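Long-range contacts in KLLA0E08119p (Kluyveromyces lactis, PDB 3VA7), which probably catalyses the ATP- and biotin-dependent carboxylation of urea to urea-1-carboxylate, as the urea carboxylase part of a longer enzyme that also degrades this product: residues A[719-725]-A[1010-1014]; A[853-857]-A[886-890]. All coordinates share one frame; numbering follows the deposited sequence.

Interaction 1: A[719-725]-A[1010-1014]; sequences AGLHPSN and GTKYN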
# COMPACT_ATOMS: atom_id res chain seq x y z
N ALA A 719 10.33 -18.87 -26.34
CA ALA A 719 9.96 -18.43 -24.98
C ALA A 719 11.18 -18.40 -24.00
O ALA A 719 11.04 -18.08 -22.81
CB ALA A 719 8.85 -19.30 -24.43
N GLY A 720 12.37 -18.72 -24.50
CA GLY A 720 13.59 -18.73 -23.71
C GLY A 720 14.33 -20.03 -23.99
O GLY A 720 13.72 -21.06 -24.29
N LEU A 721 15.65 -19.99 -23.88
CA LEU A 721 16.46 -21.12 -24.22
C LEU A 721 16.40 -22.23 -23.19
O LEU A 721 16.39 -23.39 -23.54
CB LEU A 721 17.87 -20.69 -24.51
CG LEU A 721 17.87 -20.08 -25.91
CD1 LEU A 721 19.15 -19.37 -26.22
CD2 LEU A 721 17.63 -21.18 -26.93
N HIS A 722 16.30 -21.90 -21.92
CA HIS A 722 16.37 -22.97 -20.94
C HIS A 722 15.15 -23.90 -21.06
O HIS A 722 14.01 -23.43 -21.17
CB HIS A 722 16.48 -22.39 -19.57
CG HIS A 722 16.67 -23.42 -18.53
ND1 HIS A 722 17.91 -23.68 -17.98
CD2 HIS A 722 15.80 -24.26 -17.92
CE1 HIS A 722 17.78 -24.63 -17.07
NE2 HIS A 722 16.51 -24.99 -17.01
N PRO A 723 15.37 -25.24 -21.02
CA PRO A 723 14.25 -26.08 -21.37
C PRO A 723 13.06 -26.01 -20.45
O PRO A 723 12.04 -26.52 -20.85
CB PRO A 723 14.84 -27.49 -21.32
CG PRO A 723 16.28 -27.29 -21.49
CD PRO A 723 16.57 -26.04 -20.76
N SER A 724 13.16 -25.40 -19.26
CA SER A 724 11.98 -25.16 -18.38
C SER A 724 11.15 -23.95 -18.79
O SER A 724 10.06 -23.72 -18.23
CB SER A 724 12.38 -24.89 -16.93
OG SER A 724 12.92 -23.59 -16.80
N ASN A 725 11.72 -23.13 -19.68
CA ASN A 725 11.08 -21.89 -20.15
C ASN A 725 9.88 -22.23 -21.04
O ASN A 725 9.97 -23.09 -21.90
CB ASN A 725 12.10 -21.05 -20.94
CG ASN A 725 13.21 -20.45 -20.07
OD1 ASN A 725 13.48 -20.90 -18.93
ND2 ASN A 725 13.86 -19.44 -20.60
N GLY A 1010 16.78 -15.50 -26.18
CA GLY A 1010 17.08 -15.08 -24.82
C GLY A 1010 16.88 -16.23 -23.90
O GLY A 1010 16.93 -17.39 -24.33
N THR A 1011 16.63 -15.95 -22.63
CA THR A 1011 16.33 -16.98 -21.67
C THR A 1011 15.90 -16.26 -20.40
O THR A 1011 16.17 -15.07 -20.22
CB THR A 1011 17.54 -17.89 -21.32
OG1 THR A 1011 17.11 -18.92 -20.42
CG2 THR A 1011 18.67 -17.12 -20.57
N LYS A 1012 15.23 -16.99 -19.53
CA LYS A 1012 14.81 -16.45 -18.26
C LYS A 1012 15.85 -16.94 -17.28
O LYS A 1012 16.59 -17.90 -17.59
CB LYS A 1012 13.42 -16.96 -17.96
CG LYS A 1012 12.35 -16.24 -18.86
CD LYS A 1012 11.37 -17.23 -19.48
CE LYS A 1012 10.21 -16.52 -20.09
NZ LYS A 1012 9.26 -17.48 -20.67
N TYR A 1013 15.98 -16.29 -16.14
CA TYR A 1013 17.05 -16.66 -15.24
C TYR A 1013 16.95 -18.12 -14.74
O TYR A 1013 15.85 -18.72 -14.69
CB TYR A 1013 17.08 -15.71 -14.05
CG TYR A 1013 17.77 -14.35 -14.25
CD1 TYR A 1013 17.72 -13.64 -15.49
CD2 TYR A 1013 18.44 -13.73 -13.18
CE1 TYR A 1013 18.33 -12.40 -15.64
CE2 TYR A 1013 19.06 -12.45 -13.32
CZ TYR A 1013 19.00 -11.81 -14.53
OH TYR A 1013 19.59 -10.59 -14.63
N ASN A 1014 18.10 -18.70 -14.40
CA ASN A 1014 18.18 -20.01 -13.82
C ASN A 1014 19.14 -20.00 -12.65
O ASN A 1014 20.35 -20.10 -12.83
CB ASN A 1014 18.60 -21.00 -14.90
CG ASN A 1014 19.09 -22.34 -14.33
OD1 ASN A 1014 20.03 -22.95 -14.88
ND2 ASN A 1014 18.51 -22.78 -13.22
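At the carboxyltransferase site, where biotin and urea are bound, the loop 719-725 of subdomains A and B meets the loop 1010-1014 of subdomains C and D through Lys1012, whose side chain lies about 6 Å from the urea and about 7 Å from the biotin group. After a bend at chi2 (133°) the lysine chain runs out straight, and Lys1012 NZ donates to Ala719 O at 2.8 Å, in the carbonyl plane. Asp728, by a salt bridge, and the backbone O of Gly755 in the biotin pocket also grip NZ. A methionine here would probably leave the Asp728 carboxylate without its positive mate and the Ala719 and Gly755 carbonyls without this donor. Asn725 slides past the lysine in the opposite direction, its CG 3.8 Å from Lys1012 CD. The nearest CA atoms are those of Gly720 and Thr1011, 3.8 Å apart; at these backbone angles a side chain on Gly720 would be jammed against the carbonyl O of Ala719. Just beyond, Leu721 N donates to Gly1010 O at 2.9 Å, a bent bond (N-H...O 138°). Thr1011 OG1, anti to its own nitrogen (chi1 -177°), weakly accepts His722 N and donates to Lys1012 O. His722 opens a type I beta turn closed by Asn725 N on His722 O, and its ring crosses the Asn1014 side chain at about a right angle, the imidazole CE1 3.8 Å from Asn1014 CG.

Interaction 2: A[853-857]-A[886-890]; sequences GELEF and GVRSV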
# COMPACT_ATOMS: atom_id res chain seq x y z
N GLY A 853 -2.37 -24.62 -29.57
CA GLY A 853 -1.37 -24.69 -30.61
C GLY A 853 -0.28 -25.65 -30.26
O GLY A 853 -0.37 -26.35 -29.25
N GLU A 854 0.74 -25.69 -31.11
CA GLU A 854 2.04 -26.21 -30.75
C GLU A 854 2.75 -25.13 -29.88
O GLU A 854 2.20 -24.03 -29.67
CB GLU A 854 2.84 -26.57 -32.02
CG GLU A 854 2.12 -27.54 -32.99
CD GLU A 854 2.08 -29.00 -32.50
OE1 GLU A 854 2.90 -29.35 -31.62
OE2 GLU A 854 1.24 -29.80 -32.99
N LEU A 855 3.92 -25.45 -29.34
CA LEU A 855 4.62 -24.52 -28.43
C LEU A 855 5.24 -23.35 -29.25
O LEU A 855 6.38 -23.40 -29.75
CB LEU A 855 5.60 -25.24 -27.47
CG LEU A 855 5.18 -26.54 -26.69
CD1 LEU A 855 6.30 -27.07 -25.77
CD2 LEU A 855 3.83 -26.46 -25.90
N GLU A 856 4.44 -22.30 -29.38
CA GLU A 856 4.54 -21.38 -30.49
C GLU A 856 3.62 -20.18 -30.23
O GLU A 856 2.53 -20.32 -29.62
CB GLU A 856 4.04 -22.09 -31.73
CG GLU A 856 4.39 -21.41 -33.01
CD GLU A 856 5.76 -21.81 -33.48
OE1 GLU A 856 6.06 -21.54 -34.68
OE2 GLU A 856 6.53 -22.40 -32.66
N PHE A 857 4.05 -19.01 -30.68
CA PHE A 857 3.22 -17.87 -30.54
C PHE A 857 2.58 -17.68 -31.90
O PHE A 857 3.20 -17.99 -32.93
CB PHE A 857 4.00 -16.63 -30.15
CG PHE A 857 3.27 -15.38 -30.41
CD1 PHE A 857 2.31 -14.94 -29.52
CD2 PHE A 857 3.50 -14.65 -31.58
CE1 PHE A 857 1.60 -13.77 -29.76
CE2 PHE A 857 2.77 -13.47 -31.86
CZ PHE A 857 1.81 -13.03 -30.96
N GLY A 886 -3.25 -16.14 -20.63
CA GLY A 886 -1.82 -16.15 -20.89
C GLY A 886 -1.52 -16.03 -22.39
O GLY A 886 -2.39 -15.70 -23.18
N VAL A 887 -0.31 -16.35 -22.79
CA VAL A 887 0.11 -16.06 -24.15
C VAL A 887 -0.61 -16.94 -25.17
O VAL A 887 -1.04 -16.44 -26.22
CB VAL A 887 1.63 -16.18 -24.30
CG1 VAL A 887 2.02 -16.34 -25.79
CG2 VAL A 887 2.30 -14.96 -23.58
N ARG A 888 -0.77 -18.21 -24.86
CA ARG A 888 -1.42 -19.12 -25.79
C ARG A 888 -2.34 -20.11 -25.00
O ARG A 888 -2.65 -21.21 -25.45
CB ARG A 888 -0.33 -19.89 -26.54
CG ARG A 888 0.51 -20.74 -25.62
CD ARG A 888 1.49 -21.51 -26.41
NE ARG A 888 1.08 -22.88 -26.69
CZ ARG A 888 1.34 -23.92 -25.91
NH1 ARG A 888 1.97 -23.79 -24.77
NH2 ARG A 888 0.95 -25.13 -26.29
N SER A 889 -2.77 -19.69 -23.81
CA SER A 889 -3.46 -20.54 -22.90
C SER A 889 -4.41 -19.69 -22.06
O SER A 889 -4.39 -18.44 -22.12
CB SER A 889 -2.45 -21.22 -22.00
OG SER A 889 -2.05 -20.23 -21.05
N VAL A 890 -5.24 -20.37 -21.27
CA VAL A 890 -6.08 -19.66 -20.31
C VAL A 890 -6.30 -20.60 -19.20
O VAL A 890 -6.46 -21.83 -19.39
CB VAL A 890 -7.49 -19.18 -20.91
CG1 VAL A 890 -8.22 -20.37 -21.65
CG2 VAL A 890 -8.41 -18.56 -19.81
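The loop 853-857, on its way from strand 847-852 to helix 859-875, passes the beta hairpin turn 886-889 at some distance, with the nearest CA atoms, those of Phe857 and Arg888, 6.8 Å apart. The turn joins the antiparallel strands 880-885 and 889-894 and is tied by Gly886 N to Ser889 O. Arg888 reaches across to the loop and carries most of the contact. Its CG sits between the backbone N and the carbonyl carbon (chi1 63°), and a bend at chi3 (-98°) turns the guanidinium toward the carbonyls of Gly853 and Glu854. NE is held by Tyr852 O at the end of strand 847-852, while Arg888 NH2 makes a weak bond to Gly853 O, 3.5 Å away at the edge of the guanidinium and in its plane. Leu855 CA lies 4.1 Å above the centre of one guanidinium face, and Leu855 CD2 comes within 3.6 Å of Arg888 CZ. The aliphatic part is also touched, Arg888 CD lying 3.6 Å from Glu856 O. Next to Arg888 in the turn, Val887 points toward Phe857, a ring also touched by Arg1007 and Met1030. Their side chains cross at about a right angle, and the Val887 CG1 methyl meets the ring edge, near its plane, 4.0 Å from Phe857 CD1.

Interactions 1 and 2 lie in the carboxyltransferase part with centres 16 Å apart and nearest atoms about 7 Å apart, without touching. Along the chain interaction 2 is nested in the long loop closed by interaction 1: residues 719-725 come first, then 853-857 and 886-890, and 1010-1014 last. Strand 725-730 connects them. It begins at the end of 719-725, and its Asp728 pairs with Lys1012 by its carboxylate and with Val887 by its backbone. Glu718, just before 719-725, accepts Phe857 N. Interaction 1 thus joins subdomains A and B to C and D beside the biotin and urea, whereas interaction 2 lies within C and D, farther from both.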